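Local structure of universal stress protein (Pseudomonas aeruginosa UCBPP-PA14, 7MQ5) at residues S9-I14 and I82-A87; G91-Q96 and W113-F118; L40-K45 and A51-L56. The protein is of unknown function but belongs to the universal stress protein family, many of whose members bind ATP or a related nucleotide in a Rossmann-like domain. All coordinates share one frame; numbering follows the deposited sequence. Where two conformers were deposited one is given.

Interaction 1 of 3, residues S9-I14 and I82-A87; sequences SILVVI and IAEQQA
L11 reaches from the sheet into helix 77-88 and spreads its two methyls over neighbouring residues, with CD1 on E84 and CD2 on Q85. This is strand-to-helix packing in a Rossmann-like alpha/beta domain: helix 77-88 is the crossover from edge strand 67-72 to strand 92-96, and on its way it passes over strand 9-13. L11 CD1 lies 3.9 Å from E84 CG. L11 CD2 rests 3.8 Å from the backbone N of Q85 and 4.0 Å from Q85 CB, touching the helix backbone as well as a side chain. Backbones come close here, with the CA atoms of L11 and Q85 6.4 Å apart. L11 was modelled in two conformers, so the methyl distances describe one of them.

L11 meets both helix side chains nearly at right angles, and only their aliphatic parts are involved. E84 turns sharply at chi2 (74°), which carries its carboxylate away from the leucine; OE2 hydrogen-bonds with H39 NE2 of strand 37-43 and N70 ND2 of strand 67-72, two partners on one oxygen. If H39 is the donor, this setting would tend to favour a charged carboxylate. Q85 also bends at chi2 (-87°) and sends its amide the other way, where NE2 donates to the carbonyl of C90, just beyond the end of the helix. Its oxygen is taken by the next residue along: Q86 NE2 donates to Q85 OE1 over 2.9 Å, with an N-H...O angle of 162°.

Interaction 2 of 3, residues G91-Q96 and W113-F118; sequences GLIIKQ and WKLLRF
L115 points its forked end at strand 92-96 and divides it between two residues that project from the same side of the strand. Methyl CD2 of L115 lies against the alkyl chain of K95, 4.0 Å from K95 CD, while L115 CD1 turns to I93 and stands 4.3 Å from I93 CD1, a looser touch. The lysine and leucine side chains cross obliquely. L115 extends well out from its helix because its CG lies anti to the backbone N (chi1 173°), and it bridges backbones whose nearest CA atoms, those of I93 and L115, are still 9.6 Å apart. Strand 92-96 and helix 110-118 are the first two elements of a beta-alpha-beta unit completed by strand 123-126, beside 92-96 in the sheet. I81 of helix 77-88 touches both I93 and L115 and so extends the apolar layer. K95 runs straight through its methylenes and bends only at chi4 (-64°), so CD serves the leucine while the ammonium passes beyond it to a salt bridge with D112 in the first turn of helix 110-118. The same NZ also donates to the carbonyl O of Q96 at 3.2 Å, approaching 33° out of the carbonyl plane.

Interaction 3 of 3, residues L40-K45 and A51-L56; sequences LLVCEK and AALNDL
Segments 40-45 and 51-56 stand a side-chain layer apart, their nearest CA atoms, L40 and L53, being 7.9 Å from each other. Two pairs of apolar side chains fill that layer, L40 with L56 and V42 with L53. The pairing runs backwards along the chain, the earlier strand residue meeting the later helix residue, as it must when the chain reverses direction between strand and helix.

L40 lays its CD1 along one branch of L56, 3.9 Å from L56 CD2 and 4.0 Å from L56 CG, so a single methyl is covered by two atoms of its partner. L56 gets there because its CG is anti to the backbone N (chi1 -177°), which stretches the side chain out toward the sheet; it remains partly exposed, whereas L40 is buried. In the second pair V42 CG2 meets L53 CD2 at 3.9 Å, branch against branch. Both pairs approach at a slant.

V12 of strand 9-13 and, just after it, I14 touch L40, while T69 of strand 67-72 touches both L40 and L53. In the turn ahead of the helix, E44 forms a salt bridge with R47 NE and a hydrogen bond with H49 NE2, linking the strand exit to the approach of helix 50-62. Strand 37-43, helix 50-62 and strand 67-72 thus make up a beta-alpha-beta crossover at the outer margin of the sheet, one of the repeating units of a Rossmann-like fold.

In the fold
From the N terminus, strand 9-13 comes first, and interaction 1 is closed only by helix 77-88, some seventy residues on. Within that long loop the chain makes the short reversal of interaction 3, between strand 37-43 and helix 50-62. Interaction 2 opens only afterwards, at strand 92-96, and closes on helix 110-118, so one contact nests, one follows in series and none cross. All three rest on one mixed sheet, in a part of it where the strands run parallel: strand 9-13 lies between 37-43 and 92-96 and probably hydrogen-bonds to both. Helices 77-88 and 110-118 cover one face, touching through I82 and F118, while helix 50-62 lies on the other.

Interaction 1 of 3, residues S9-I14 and I82-A87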
# COMPACT_ATOMS: atom_id res chain seq x y z
N SER A 9 9.77 6.91 9.64
CA SER A 9 10.87 6.40 8.79
C SER A 9 10.27 5.45 7.75
O SER A 9 9.30 4.71 8.04
CB SER A 9 12.01 5.79 9.56
OG SER A 9 11.66 4.57 10.17
N ILE A 10 10.84 5.54 6.55
CA ILE A 10 10.40 4.75 5.39
C ILE A 10 11.57 3.91 4.90
O ILE A 10 12.67 4.46 4.69
CB ILE A 10 9.92 5.69 4.27
CG1 ILE A 10 8.75 6.56 4.75
CG2 ILE A 10 9.59 4.91 3.01
CD1 ILE A 10 8.35 7.63 3.77
N LEU A 11 11.33 2.61 4.76
CA LEU A 11 12.32 1.71 4.14
C LEU A 11 12.12 1.77 2.62
O LEU A 11 11.00 1.47 2.14
CB LEU A 11 12.14 0.29 4.67
CG LEU A 11 13.13 -0.73 4.12
CD1 LEU A 11 14.56 -0.36 4.51
CD2 LEU A 11 12.77 -2.13 4.60
N VAL A 12 13.16 2.17 1.90
CA VAL A 12 13.12 2.28 0.42
C VAL A 12 13.98 1.17 -0.16
O VAL A 12 15.20 1.17 0.08
CB VAL A 12 13.60 3.66 -0.05
CG1 VAL A 12 13.39 3.82 -1.54
CG2 VAL A 12 12.95 4.79 0.72
N VAL A 13 13.36 0.23 -0.86
CA VAL A 13 14.12 -0.86 -1.51
C VAL A 13 14.69 -0.31 -2.82
O VAL A 13 13.92 0.07 -3.71
CB VAL A 13 13.24 -2.09 -1.73
CG1 VAL A 13 14.03 -3.19 -2.42
CG2 VAL A 13 12.67 -2.57 -0.41
N ILE A 14 16.02 -0.29 -2.91
CA ILE A 14 16.77 0.25 -4.07
C ILE A 14 17.26 -0.92 -4.93
O ILE A 14 17.95 -1.79 -4.40
CB ILE A 14 17.96 1.12 -3.60
CG1 ILE A 14 17.52 2.31 -2.74
CG2 ILE A 14 18.81 1.56 -4.78
CD1 ILE A 14 16.67 3.33 -3.47
N ILE A 82 12.32 -7.42 5.41
CA ILE A 82 11.62 -7.38 6.73
C ILE A 82 12.65 -7.25 7.86
O ILE A 82 12.39 -6.48 8.80
CB ILE A 82 10.67 -8.58 6.87
CG1 ILE A 82 9.52 -8.45 5.87
CG2 ILE A 82 10.18 -8.73 8.30
CD1 ILE A 82 8.67 -9.68 5.73
N ALA A 83 13.80 -7.93 7.77
CA ALA A 83 14.81 -7.79 8.84
C ALA A 83 15.26 -6.33 8.92
O ALA A 83 15.51 -5.83 10.04
CB ALA A 83 15.97 -8.72 8.62
N GLU A 84 15.40 -5.66 7.78
CA GLU A 84 15.85 -4.25 7.80
C GLU A 84 14.75 -3.36 8.40
O GLU A 84 15.06 -2.42 9.15
CB GLU A 84 16.23 -3.78 6.40
CG GLU A 84 17.16 -2.59 6.43
CD GLU A 84 18.59 -2.92 6.85
OE1 GLU A 84 18.90 -4.13 7.10
OE2 GLU A 84 19.39 -1.98 6.89
N GLN A 85 13.49 -3.62 8.04
CA GLN A 85 12.35 -2.87 8.63
C GLN A 85 12.38 -3.01 10.15
O GLN A 85 12.13 -2.02 10.87
CB GLN A 85 11.05 -3.39 8.02
CG GLN A 85 9.81 -2.70 8.56
CD GLN A 85 9.26 -3.33 9.82
OE1 GLN A 85 9.41 -4.53 10.06
NE2 GLN A 85 8.57 -2.53 10.61
N GLN A 86 12.67 -4.22 10.64
CA GLN A 86 12.71 -4.46 12.10
C GLN A 86 13.88 -3.70 12.74
O GLN A 86 13.68 -3.05 13.79
CB GLN A 86 12.81 -5.97 12.36
CG GLN A 86 11.52 -6.71 12.04
CD GLN A 86 10.48 -6.41 13.09
OE1 GLN A 86 10.64 -6.74 14.26
NE2 GLN A 86 9.40 -5.76 12.67
N ALA A 87 15.06 -3.78 12.13
CA ALA A 87 16.27 -3.13 12.69
C ALA A 87 16.11 -1.61 12.75
O ALA A 87 16.53 -0.99 13.74
CB ALA A 87 17.46 -3.49 11.85

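Interaction 2 of 3, residues G91-Q96 and W113-F118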
# COMPACT_ATOMS: atom_id res chain seq x y z
N GLY A 91 8.04 2.44 9.42
CA GLY A 91 6.57 2.34 9.42
C GLY A 91 5.97 2.15 8.04
O GLY A 91 4.75 2.06 7.92
N LEU A 92 6.81 2.09 7.01
CA LEU A 92 6.35 1.89 5.62
C LEU A 92 7.51 1.26 4.87
O LEU A 92 8.66 1.66 5.09
CB LEU A 92 5.98 3.23 4.98
CG LEU A 92 5.61 3.22 3.49
CD1 LEU A 92 4.34 2.43 3.22
CD2 LEU A 92 5.45 4.65 2.98
N ILE A 93 7.21 0.30 4.01
CA ILE A 93 8.18 -0.26 3.04
C ILE A 93 7.71 0.16 1.65
O ILE A 93 6.52 -0.05 1.34
CB ILE A 93 8.25 -1.79 3.15
CG1 ILE A 93 8.73 -2.23 4.54
CG2 ILE A 93 9.11 -2.38 2.04
CD1 ILE A 93 8.54 -3.70 4.83
N ILE A 94 8.61 0.71 0.84
CA ILE A 94 8.30 1.04 -0.57
C ILE A 94 9.18 0.15 -1.45
O ILE A 94 10.42 0.16 -1.31
CB ILE A 94 8.51 2.52 -0.90
CG1 ILE A 94 7.74 3.43 0.07
CG2 ILE A 94 8.13 2.79 -2.35
CD1 ILE A 94 7.91 4.90 -0.22
N LYS A 95 8.53 -0.60 -2.34
CA LYS A 95 9.26 -1.46 -3.28
C LYS A 95 8.60 -1.38 -4.66
O LYS A 95 7.36 -1.43 -4.75
CB LYS A 95 9.28 -2.91 -2.79
CG LYS A 95 10.09 -3.80 -3.70
CD LYS A 95 10.27 -5.22 -3.25
CE LYS A 95 11.03 -6.04 -4.29
NZ LYS A 95 10.26 -6.18 -5.56
N GLN A 96 9.42 -1.30 -5.69
CA GLN A 96 8.88 -1.30 -7.06
C GLN A 96 8.66 -2.74 -7.54
O GLN A 96 9.50 -3.62 -7.32
CB GLN A 96 9.82 -0.56 -8.01
CG GLN A 96 9.34 -0.57 -9.45
CD GLN A 96 10.03 0.43 -10.35
OE1 GLN A 96 10.98 1.13 -9.97
NE2 GLN A 96 9.55 0.49 -11.58
N TRP A 113 4.97 -11.52 -3.06
CA TRP A 113 3.83 -12.03 -2.26
C TRP A 113 4.27 -12.38 -0.84
O TRP A 113 3.50 -12.11 0.10
CB TRP A 113 3.14 -13.20 -2.98
CG TRP A 113 2.07 -12.71 -3.91
CD1 TRP A 113 2.02 -12.76 -5.28
CD2 TRP A 113 0.92 -11.96 -3.50
NE1 TRP A 113 0.87 -12.15 -5.72
CE2 TRP A 113 0.20 -11.61 -4.66
CE3 TRP A 113 0.46 -11.52 -2.25
CZ2 TRP A 113 -1.00 -10.92 -4.59
CZ3 TRP A 113 -0.70 -10.80 -2.19
CH2 TRP A 113 -1.43 -10.51 -3.34
N LYS A 114 5.46 -12.95 -0.67
CA LYS A 114 5.93 -13.28 0.70
C LYS A 114 6.18 -11.98 1.48
O LYS A 114 5.87 -11.94 2.67
CB LYS A 114 7.16 -14.19 0.62
CG LYS A 114 6.83 -15.60 0.15
CD LYS A 114 8.01 -16.52 0.01
CE LYS A 114 7.61 -17.91 -0.42
NZ LYS A 114 8.80 -18.76 -0.65
N LEU A 115 6.70 -10.96 0.80
CA LEU A 115 6.89 -9.65 1.48
C LEU A 115 5.53 -9.13 1.95
O LEU A 115 5.40 -8.68 3.10
CB LEU A 115 7.54 -8.66 0.51
CG LEU A 115 7.66 -7.23 1.03
CD1 LEU A 115 8.50 -7.17 2.29
CD2 LEU A 115 8.21 -6.31 -0.04
N LEU A 116 4.54 -9.14 1.06
CA LEU A 116 3.21 -8.60 1.45
C LEU A 116 2.56 -9.43 2.56
O LEU A 116 1.87 -8.86 3.40
CB LEU A 116 2.30 -8.58 0.22
CG LEU A 116 2.66 -7.54 -0.83
CD1 LEU A 116 1.78 -7.69 -2.05
CD2 LEU A 116 2.57 -6.13 -0.27
N ARG A 117 2.77 -10.74 2.54
CA ARG A 117 2.17 -11.63 3.56
C ARG A 117 2.75 -11.32 4.94
O ARG A 117 1.97 -11.09 5.88
CB ARG A 117 2.46 -13.08 3.13
CG ARG A 117 1.91 -14.13 4.07
CD ARG A 117 1.97 -15.49 3.40
NE ARG A 117 1.23 -15.50 2.14
CZ ARG A 117 1.75 -15.60 0.91
NH1 ARG A 117 3.05 -15.75 0.73
NH2 ARG A 117 0.94 -15.58 -0.13
N PHE A 118 4.08 -11.21 5.02
CA PHE A 118 4.75 -11.16 6.35
C PHE A 118 5.11 -9.76 6.83
O PHE A 118 5.47 -9.66 8.01
CB PHE A 118 5.96 -12.10 6.34
CG PHE A 118 5.55 -13.55 6.25
CD1 PHE A 118 4.91 -14.16 7.32
CD2 PHE A 118 5.75 -14.28 5.10
CE1 PHE A 118 4.50 -15.48 7.25
CE2 PHE A 118 5.35 -15.60 5.02
CZ PHE A 118 4.72 -16.20 6.10

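Interaction 3 of 3, residues L40-K45 and A51-L56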
# COMPACT_ATOMS: atom_id res chain seq x y z
N LEU A 40 17.62 3.73 2.89
CA LEU A 40 17.78 3.10 1.56
C LEU A 40 18.46 1.74 1.73
O LEU A 40 19.57 1.69 2.30
CB LEU A 40 18.60 4.00 0.65
CG LEU A 40 18.25 5.49 0.63
CD1 LEU A 40 19.08 6.23 -0.41
CD2 LEU A 40 16.77 5.71 0.41
N LEU A 41 17.85 0.70 1.18
CA LEU A 41 18.38 -0.67 1.34
C LEU A 41 18.63 -1.30 -0.02
O LEU A 41 17.71 -1.33 -0.85
CB LEU A 41 17.37 -1.51 2.13
CG LEU A 41 17.65 -3.01 2.18
CD1 LEU A 41 18.90 -3.30 3.00
CD2 LEU A 41 16.44 -3.77 2.72
N VAL A 42 19.84 -1.83 -0.21
CA VAL A 42 20.14 -2.70 -1.37
C VAL A 42 20.26 -4.13 -0.83
O VAL A 42 21.06 -4.34 0.09
CB VAL A 42 21.40 -2.28 -2.14
CG1 VAL A 42 21.75 -3.30 -3.21
CG2 VAL A 42 21.24 -0.90 -2.75
N CYS A 43 19.49 -5.05 -1.40
CA CYS A 43 19.50 -6.47 -0.97
C CYS A 43 20.38 -7.27 -1.92
O CYS A 43 19.89 -7.67 -2.99
CB CYS A 43 18.09 -7.03 -0.94
SG CYS A 43 16.97 -6.12 0.15
N GLU A 44 21.64 -7.46 -1.55
CA GLU A 44 22.59 -8.20 -2.41
C GLU A 44 23.82 -8.56 -1.59
O GLU A 44 24.19 -7.77 -0.70
CB GLU A 44 23.02 -7.34 -3.60
CG GLU A 44 23.95 -8.06 -4.55
CD GLU A 44 24.41 -7.27 -5.76
OE1 GLU A 44 23.63 -6.43 -6.26
OE2 GLU A 44 25.55 -7.52 -6.22
N LYS A 45 24.43 -9.69 -1.91
CA LYS A 45 25.67 -10.12 -1.22
C LYS A 45 26.91 -9.78 -2.05
O LYS A 45 27.89 -9.28 -1.46
CB LYS A 45 25.64 -11.63 -0.99
CG LYS A 45 26.85 -12.19 -0.25
CD LYS A 45 26.79 -13.69 -0.02
CE LYS A 45 26.94 -14.50 -1.29
NZ LYS A 45 26.95 -15.96 -1.03
N ALA A 51 30.00 2.70 -2.09
CA ALA A 51 30.33 4.04 -2.63
C ALA A 51 29.09 4.66 -3.30
O ALA A 51 28.84 5.87 -3.10
CB ALA A 51 31.49 3.95 -3.59
N ALA A 52 28.36 3.87 -4.09
CA ALA A 52 27.16 4.37 -4.79
C ALA A 52 26.08 4.77 -3.77
O ALA A 52 25.40 5.78 -3.99
CB ALA A 52 26.65 3.33 -5.75
N LEU A 53 25.93 3.99 -2.70
CA LEU A 53 24.92 4.35 -1.67
C LEU A 53 25.32 5.64 -0.98
O LEU A 53 24.45 6.47 -0.70
CB LEU A 53 24.78 3.20 -0.67
CG LEU A 53 23.90 2.04 -1.12
CD1 LEU A 53 24.06 0.86 -0.17
CD2 LEU A 53 22.44 2.46 -1.23
N ASN A 54 26.61 5.80 -0.68
CA ASN A 54 27.09 7.04 -0.02
C ASN A 54 26.81 8.24 -0.93
O ASN A 54 26.31 9.26 -0.43
CB ASN A 54 28.59 6.97 0.29
CG ASN A 54 29.10 8.22 0.96
OD1 ASN A 54 28.66 8.56 2.06
ND2 ASN A 54 30.02 8.91 0.32
N ASP A 55 27.10 8.12 -2.22
CA ASP A 55 26.90 9.25 -3.17
C ASP A 55 25.41 9.61 -3.22
O ASP A 55 25.08 10.80 -3.17
CB ASP A 55 27.47 8.91 -4.55
CG ASP A 55 29.00 8.88 -4.62
OD1 ASP A 55 29.65 9.42 -3.69
OD2 ASP A 55 29.52 8.34 -5.61
N LEU A 56 24.55 8.59 -3.31
CA LEU A 56 23.09 8.82 -3.34
C LEU A 56 22.61 9.49 -2.04
O LEU A 56 21.86 10.48 -2.10
CB LEU A 56 22.42 7.47 -3.59
CG LEU A 56 20.90 7.48 -3.73
CD1 LEU A 56 20.46 8.51 -4.78
CD2 LEU A 56 20.40 6.09 -4.08